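Long-range contacts in E3 SUMO-protein ligase SIZ2 (Saccharomyces cerevisiae, PDB 6U75), which acts as an E3 ligase in SUMO conjugation, may attach SUMO to septins, and binds zinc and double-stranded DNA: residues Tyr8-Ile14 / Cys134-Phe140; Glu70-Phe74 / Asn98-Pro103. All coordinates share one frame; numbering follows the deposited sequence.

Interaction 1: residues Tyr8-Ile14 / Cys134-Phe140; sequences YKPIVQI and CFIVEVF
Residues Tyr8-Ile14 pair antiparallel with Cys134-Phe140, and the register shifts by one where Ile11 and Val12 both face Ile136, a classic beta bulge. Lys9 and Glu138 form a hydrogen-bonded pair, each N to the other's O at 2.9 Å. At the bulge Ile11 N donates to Ile136 O, while Ile136 N donates to Val12 O. Past it, Ile14 N reaches Cys134 O at 3.0 Å.

Gln13 lies over one face of the Phe135 ring. Its CG stands 4.0 Å from the ring centroid, a CH-pi contact, with the amide plane turned 26° from the ring. CG is anti to the backbone N (chi1 -176°) and the chain stays extended, which carries the amide on past CZ. On the other face of the sheet, Val12 CG1 lies alongside Ile136 CB at 3.8 Å. Ile14 CD1 meets Ile136 CG1 at 4.0 Å. Helix 38-46 packs here through Leu43 and Asn40.

A water accepts from Gln13 NE2 and Cys134 N. The backbone bonds set the register and join strands 8-10 and 12-21 to strand 130-139 of the PINIT domain sheet. Apolar packing gathers mainly round Phe135 and Ile136, while Lys9-Ile11 are exposed.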
# COMPACT_ATOMS: atom_id res chain seq x y z
N TYR A 8 -3.21 -2.97 6.78
CA TYR A 8 -3.01 -3.41 8.15
C TYR A 8 -3.44 -2.29 9.09
O TYR A 8 -3.25 -1.11 8.79
CB TYR A 8 -1.55 -3.80 8.41
CG TYR A 8 -0.55 -2.79 7.90
CD1 TYR A 8 -0.26 -1.64 8.62
CD2 TYR A 8 0.10 -2.99 6.69
CE1 TYR A 8 0.65 -0.72 8.15
CE2 TYR A 8 1.02 -2.08 6.21
CZ TYR A 8 1.29 -0.94 6.94
OH TYR A 8 2.20 -0.03 6.47
N LYS A 9 -4.03 -2.67 10.22
CA LYS A 9 -4.45 -1.71 11.24
C LYS A 9 -4.08 -2.23 12.62
O LYS A 9 -4.20 -3.43 12.89
CB LYS A 9 -5.95 -1.43 11.16
CG LYS A 9 -6.34 -0.51 10.02
CD LYS A 9 -5.91 0.93 10.28
CE LYS A 9 -5.78 1.73 8.99
NZ LYS A 9 -7.06 1.78 8.23
N PRO A 10 -3.65 -1.35 13.53
CA PRO A 10 -3.12 -1.81 14.81
C PRO A 10 -4.21 -2.29 15.76
O PRO A 10 -5.31 -1.74 15.80
CB PRO A 10 -2.42 -0.57 15.36
CG PRO A 10 -3.18 0.57 14.79
CD PRO A 10 -3.66 0.13 13.43
N ILE A 11 -3.88 -3.33 16.52
CA ILE A 11 -4.74 -3.84 17.57
C ILE A 11 -4.13 -3.60 18.95
O ILE A 11 -4.84 -3.22 19.88
CB ILE A 11 -5.01 -5.35 17.35
CG1 ILE A 11 -5.66 -5.59 15.98
CG2 ILE A 11 -5.86 -5.92 18.47
CD1 ILE A 11 -7.00 -4.90 15.80
N VAL A 12 -2.82 -3.81 19.08
CA VAL A 12 -2.12 -3.57 20.33
C VAL A 12 -0.63 -3.51 20.03
O VAL A 12 -0.12 -4.26 19.20
CB VAL A 12 -2.44 -4.66 21.38
CG1 VAL A 12 -2.20 -6.05 20.80
CG2 VAL A 12 -1.60 -4.45 22.63
N GLN A 13 0.06 -2.59 20.70
CA GLN A 13 1.51 -2.52 20.62
C GLN A 13 2.13 -3.54 21.56
O GLN A 13 1.65 -3.74 22.68
CB GLN A 13 1.99 -1.11 20.97
CG GLN A 13 3.49 -0.92 20.81
CD GLN A 13 3.92 0.51 21.09
OE1 GLN A 13 3.09 1.39 21.32
NE2 GLN A 13 5.22 0.74 21.06
N ILE A 14 3.19 -4.19 21.11
CA ILE A 14 3.89 -5.16 21.94
C ILE A 14 4.84 -4.42 22.87
O ILE A 14 5.67 -3.63 22.39
CB ILE A 14 4.64 -6.17 21.08
CG1 ILE A 14 3.66 -7.07 20.32
CG2 ILE A 14 5.58 -7.01 21.94
CD1 ILE A 14 2.87 -8.02 21.21
N CYS A 134 6.97 -3.05 17.23
CA CYS A 134 6.27 -4.28 16.90
C CYS A 134 4.82 -4.13 17.32
O CYS A 134 4.53 -3.69 18.43
CB CYS A 134 6.90 -5.49 17.59
SG CYS A 134 8.61 -5.80 17.12
N PHE A 135 3.90 -4.51 16.43
CA PHE A 135 2.48 -4.38 16.69
C PHE A 135 1.76 -5.64 16.25
O PHE A 135 2.10 -6.23 15.23
CB PHE A 135 1.86 -3.18 15.96
CG PHE A 135 2.30 -1.85 16.48
CD1 PHE A 135 3.54 -1.33 16.15
CD2 PHE A 135 1.46 -1.10 17.29
CE1 PHE A 135 3.94 -0.10 16.62
CE2 PHE A 135 1.86 0.14 17.76
CZ PHE A 135 3.10 0.64 17.43
N ILE A 136 0.75 -6.03 17.02
CA ILE A 136 -0.26 -6.94 16.49
C ILE A 136 -1.21 -6.12 15.64
O ILE A 136 -1.62 -5.02 16.01
CB ILE A 136 -0.99 -7.67 17.63
CG1 ILE A 136 0.03 -8.46 18.46
CG2 ILE A 136 -2.07 -8.60 17.08
CD1 ILE A 136 -0.58 -9.44 19.44
N VAL A 137 -1.55 -6.64 14.46
CA VAL A 137 -2.33 -5.90 13.48
C VAL A 137 -3.31 -6.83 12.80
O VAL A 137 -3.05 -8.02 12.62
CB VAL A 137 -1.43 -5.22 12.43
CG1 VAL A 137 -0.39 -4.32 13.09
CG2 VAL A 137 -0.74 -6.26 11.56
N GLU A 138 -4.46 -6.27 12.43
CA GLU A 138 -5.40 -6.95 11.55
C GLU A 138 -5.06 -6.58 10.12
O GLU A 138 -5.00 -5.39 9.78
CB GLU A 138 -6.84 -6.56 11.89
CG GLU A 138 -7.89 -7.38 11.15
CD GLU A 138 -9.30 -6.96 11.49
OE1 GLU A 138 -10.10 -6.76 10.55
OE2 GLU A 138 -9.61 -6.83 12.69
N VAL A 139 -4.82 -7.59 9.28
CA VAL A 139 -4.43 -7.38 7.90
C VAL A 139 -5.64 -7.56 7.00
O VAL A 139 -6.57 -8.30 7.31
CB VAL A 139 -3.29 -8.34 7.48
CG1 VAL A 139 -2.08 -8.16 8.39
CG2 VAL A 139 -3.77 -9.78 7.49
N PHE A 140 -5.63 -6.86 5.87
CA PHE A 140 -6.69 -6.92 4.88
C PHE A 140 -6.09 -7.15 3.51
O PHE A 140 -5.09 -6.53 3.15
CB PHE A 140 -7.52 -5.63 4.88
CG PHE A 140 -8.09 -5.27 6.22
CD1 PHE A 140 -9.34 -5.71 6.60
CD2 PHE A 140 -7.36 -4.49 7.11
CE1 PHE A 140 -9.86 -5.38 7.84
CE2 PHE A 140 -7.88 -4.16 8.34
CZ PHE A 140 -9.13 -4.60 8.71
O HOH W 1 6.69 -2.09 20.34

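Interaction 2: residues Glu70-Phe74 / Asn98-Pro103; sequences EAIDF and NGTGNP
Asp73 reaches across to Gly99, joining two loops of the PINIT domain that have no regular secondary structure. Its CG sits beside the backbone N, anti to the carbonyl carbon (chi1 -82°), which brings the carboxylate toward Gly99. OD1 accepts a hydrogen bond from Gly99 N at 2.8 Å, nearly straight at 166°. The donor comes in on the syn side, 25° out of the carboxylate plane. OD1 also forms a salt bridge with Lys92, which probably favours the charged form of the acid. A leucine in place of Asp73 would probably leave Gly99 N without this acceptor and Lys92 without its counter-charge.

Ile72 can be followed from its base. CB lies 3.4 Å from Gly101 O. From there CG2, anti to the backbone N, packs against the Gly101 carbonyl group, and CG1 leads past the same oxygen. The tip, CD1, lies 3.7 Å from Gly101 O and meets Pro103 CD at 3.8 Å, the two side chains crossing obliquely. The Ile72 carbonyl O takes a weak hydrogen bond from Gly101 N at 3.5 Å, and Gly99 CA makes a CA-H...O contact with the same oxygen.

Both glycines suit their places. The positive phi of Gly99 would jam a CB against the preceding carbonyl O. A CB on Gly101 would probably crowd Ile72 CG2. Further along, Phe74 brings CE1 to within 3.3 Å of Asn102 O, and Pro103 CA lies at the edge of the Phe74 ring.

The paired loops sit against strand 50-58. Ile72 touches Phe55 there, Asp73 touches Phe58, and Pro103 touches Tyr53. Ile72 and Pro103 also pack on Tyr8 of strand 8-10.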
# COMPACT_ATOMS: atom_id res chain seq x y z
N GLU A 70 5.46 7.38 12.25
CA GLU A 70 6.57 7.39 11.31
C GLU A 70 6.22 6.60 10.05
O GLU A 70 5.66 5.50 10.13
CB GLU A 70 7.83 6.79 11.95
CG GLU A 70 8.00 7.09 13.43
CD GLU A 70 7.37 6.04 14.32
OE1 GLU A 70 6.33 5.47 13.93
OE2 GLU A 70 7.92 5.76 15.41
N ALA A 71 6.55 7.16 8.90
CA ALA A 71 6.42 6.42 7.65
C ALA A 71 7.40 5.25 7.65
O ALA A 71 8.51 5.35 8.18
CB ALA A 71 6.69 7.34 6.45
N ILE A 72 6.98 4.14 7.05
CA ILE A 72 7.76 2.91 7.12
C ILE A 72 9.06 3.12 6.35
O ILE A 72 9.05 3.28 5.12
CB ILE A 72 6.98 1.70 6.59
CG1 ILE A 72 5.83 1.37 7.55
CG2 ILE A 72 7.91 0.50 6.41
CD1 ILE A 72 5.00 0.18 7.13
N ASP A 73 10.18 3.10 7.06
CA ASP A 73 11.50 3.23 6.45
C ASP A 73 12.46 2.31 7.19
O ASP A 73 12.76 2.54 8.37
CB ASP A 73 12.00 4.67 6.48
CG ASP A 73 11.43 5.51 5.36
OD1 ASP A 73 11.56 5.10 4.18
OD2 ASP A 73 10.85 6.58 5.64
N PHE A 74 12.92 1.27 6.51
CA PHE A 74 13.96 0.40 7.04
C PHE A 74 15.33 0.87 6.56
O PHE A 74 15.45 1.48 5.49
CB PHE A 74 13.74 -1.04 6.57
CG PHE A 74 12.77 -1.82 7.41
CD1 PHE A 74 11.41 -1.75 7.16
CD2 PHE A 74 13.22 -2.63 8.44
CE1 PHE A 74 10.52 -2.47 7.93
CE2 PHE A 74 12.33 -3.35 9.21
CZ PHE A 74 10.98 -3.27 8.96
N ASN A 98 11.40 7.33 -0.14
CA ASN A 98 11.26 7.17 1.30
C ASN A 98 9.79 7.00 1.66
O ASN A 98 8.92 7.66 1.09
CB ASN A 98 11.84 8.38 2.03
CG ASN A 98 13.33 8.55 1.78
OD1 ASN A 98 14.08 7.58 1.74
ND2 ASN A 98 13.76 9.80 1.61
N GLY A 99 9.53 6.13 2.63
CA GLY A 99 8.18 5.84 3.05
C GLY A 99 7.48 4.76 2.25
O GLY A 99 6.29 4.52 2.48
N THR A 100 8.18 4.10 1.33
CA THR A 100 7.61 3.05 0.49
C THR A 100 8.00 1.66 0.97
O THR A 100 8.09 0.73 0.16
CB THR A 100 8.03 3.25 -0.96
OG1 THR A 100 9.44 3.00 -1.09
CG2 THR A 100 7.72 4.67 -1.42
N GLY A 101 8.25 1.49 2.26
CA GLY A 101 8.61 0.21 2.81
C GLY A 101 7.40 -0.52 3.37
O GLY A 101 6.37 0.08 3.66
N ASN A 102 7.55 -1.83 3.50
CA ASN A 102 6.53 -2.69 4.09
C ASN A 102 7.01 -3.23 5.43
O ASN A 102 8.21 -3.28 5.70
CB ASN A 102 6.20 -3.86 3.16
CG ASN A 102 5.29 -3.47 2.02
OD1 ASN A 102 4.66 -2.41 2.05
ND2 ASN A 102 5.21 -4.32 1.01
N PRO A 103 6.09 -3.65 6.29
CA PRO A 103 6.49 -4.29 7.55
C PRO A 103 6.93 -5.73 7.31
O PRO A 103 6.71 -6.31 6.24
CB PRO A 103 5.22 -4.23 8.40
CG PRO A 103 4.11 -4.20 7.40
CD PRO A 103 4.63 -3.45 6.21

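How the interactions relate
From the N terminus, the chain first lays down residues 8-14, whose partner, strand 130-139, lies about 120 residues further along the chain. Interaction 1 therefore closes a long loop that spans most of the PINIT domain. Interaction 2 closes a much shorter loop, between 70-74 and 98-103, and lies wholly within the longer one. The two contacts do not cross along the sequence. Their centres are about 16 Å apart, yet they meet at Tyr8, whose ring carbon CE2 packs on Pro103 CD at 3.9 Å. Interaction 1 joins the first strands to the last strand of the domain. Interaction 2 ties together the loops before strands 79-82 and 104-105.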